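Local coordinates for transcriptional regulatory protein FixJ (Sinorhizobium meliloti, PDB 1DCK), which switches on transcription of the nitrogen-fixation regulators nifA and fixK once activated by FixL, here represented by its receiver domain, at residues Thr53-Pro58 with Val80-Gly85. The protein carries 2 engineered substitutions. Residues are numbered along the deposited sequence; the frame is centred on the assembly and turned at random.
Sequences TDLRMP and VITGHG. With MN (manganese (II) ion), chain C.
T53 and D54 pair in parallel with V80 and I81 where neighbouring strands 49-54 and 78-82 end, at the C-terminal edge of the five-stranded sheet of a CheY-like receiver domain; helix 62-71 makes the crossover between them. The backbone link is a nearly straight hydrogen bond from I81 N to T53 O (2.8 Å, 174° at the hydrogen), followed by a weak, bent one from L55 N to I81 O at 3.0 Å, as the chain leaves the strand.

Apolar contacts fill one face. The methyls CG2 of T53 and CG2 of V80 lie side by side, 4.1 Å apart, beneath helix 62-71. Beta-branched residues suit such extended strands, and T53 keeps its hydroxyl satisfied locally, OG1 donating to D54 O. L55 slants across V80 and T82: with CG anti to the backbone N (chi1 -159°), its branch CD1 reaches T82 CG2 at 3.6 Å and V80 CG1 at 3.8 Å, while M89 and A93 of helix 87-95 pack against the same leucine.

D54 and I81 point to the other face. I81 sets its CG2 methyl 4.2 Å from D54 OD2, an apolar flank to the acidic pocket. D54, the predicted phosphorylation site, divides its carboxylate: OD2 has a long, weak ion pair with K104, and OD1 binds manganese, which occupies the magnesium site. D11 also contributes a ligand. R56 serves through its main chain, so the metal takes R56 O at 2.4 Å, D54 OD1 at 2.5 Å and a water oxygen.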
# COMPACT_ATOMS: atom_id res chain seq x y z
N THR A 53 1.40 -0.74 -0.90
CA THR A 53 2.80 -1.13 -0.87
C THR A 53 3.23 -2.10 -1.94
O THR A 53 2.45 -2.90 -2.44
CB THR A 53 3.22 -1.73 0.52
OG1 THR A 53 4.55 -2.26 0.43
CG2 THR A 53 2.30 -2.83 0.94
N ASP A 54 4.50 -1.99 -2.34
CA ASP A 54 5.02 -2.92 -3.32
C ASP A 54 5.36 -4.21 -2.55
O ASP A 54 5.59 -4.17 -1.33
CB ASP A 54 6.23 -2.33 -4.01
CG ASP A 54 6.71 -3.20 -5.14
OD1 ASP A 54 7.70 -3.90 -4.91
OD2 ASP A 54 6.07 -3.23 -6.23
N LEU A 55 5.36 -5.35 -3.22
CA LEU A 55 5.68 -6.60 -2.53
C LEU A 55 7.18 -6.91 -2.56
O LEU A 55 7.82 -7.00 -1.50
CB LEU A 55 4.90 -7.78 -3.11
CG LEU A 55 4.80 -8.96 -2.13
CD1 LEU A 55 3.60 -9.80 -2.51
CD2 LEU A 55 6.08 -9.82 -2.07
N ARG A 56 7.73 -7.08 -3.76
CA ARG A 56 9.16 -7.38 -3.89
C ARG A 56 10.06 -6.18 -3.60
O ARG A 56 10.32 -5.38 -4.48
CB ARG A 56 9.45 -7.96 -5.29
N MET A 57 10.51 -6.06 -2.36
CA MET A 57 11.41 -4.98 -1.96
C MET A 57 12.51 -5.69 -1.15
O MET A 57 12.26 -6.26 -0.09
CB MET A 57 10.68 -3.94 -1.09
CG MET A 57 9.45 -3.30 -1.75
SD MET A 57 8.74 -1.93 -0.77
CE MET A 57 7.91 -2.95 0.61
N PRO A 58 13.74 -5.71 -1.68
CA PRO A 58 14.90 -6.36 -1.05
C PRO A 58 15.09 -6.23 0.47
O PRO A 58 15.17 -7.26 1.17
CB PRO A 58 16.09 -5.81 -1.85
CG PRO A 58 15.51 -4.63 -2.65
CD PRO A 58 14.13 -5.10 -2.96
N VAL A 80 -1.72 -4.54 -1.91
CA VAL A 80 -0.33 -4.94 -2.21
C VAL A 80 -0.15 -5.04 -3.71
O VAL A 80 -0.95 -5.65 -4.40
CB VAL A 80 0.05 -6.28 -1.49
CG1 VAL A 80 1.44 -6.75 -1.92
CG2 VAL A 80 0.04 -6.09 0.02
N ILE A 81 0.85 -4.34 -4.24
CA ILE A 81 1.14 -4.38 -5.67
C ILE A 81 2.14 -5.52 -5.90
O ILE A 81 3.24 -5.52 -5.34
CB ILE A 81 1.73 -3.03 -6.15
CG1 ILE A 81 0.69 -1.91 -5.97
CG2 ILE A 81 2.14 -3.14 -7.61
CD1 ILE A 81 1.20 -0.50 -6.34
N THR A 82 1.76 -6.49 -6.71
CA THR A 82 2.62 -7.65 -6.94
C THR A 82 3.19 -7.67 -8.35
O THR A 82 2.61 -7.11 -9.28
CB THR A 82 1.84 -8.95 -6.65
OG1 THR A 82 0.68 -9.00 -7.49
CG2 THR A 82 1.37 -8.98 -5.18
N GLY A 83 4.35 -8.32 -8.47
CA GLY A 83 5.00 -8.44 -9.76
C GLY A 83 4.15 -9.12 -10.82
O GLY A 83 3.30 -9.96 -10.52
N HIS A 84 4.38 -8.74 -12.07
CA HIS A 84 3.66 -9.31 -13.19
C HIS A 84 3.70 -10.84 -13.17
O HIS A 84 4.78 -11.44 -13.11
CB HIS A 84 4.22 -8.78 -14.51
CG HIS A 84 3.51 -9.30 -15.72
ND1 HIS A 84 2.22 -8.91 -16.04
CD2 HIS A 84 3.87 -10.23 -16.64
CE1 HIS A 84 1.83 -9.58 -17.12
NE2 HIS A 84 2.80 -10.38 -17.50
N GLY A 85 2.51 -11.45 -13.17
CA GLY A 85 2.40 -12.90 -13.17
C GLY A 85 3.02 -13.63 -11.99
O GLY A 85 3.38 -14.80 -12.12
MN MN C . 9.87 -3.83 -6.22
O HOH W 1 8.88 -1.96 -7.58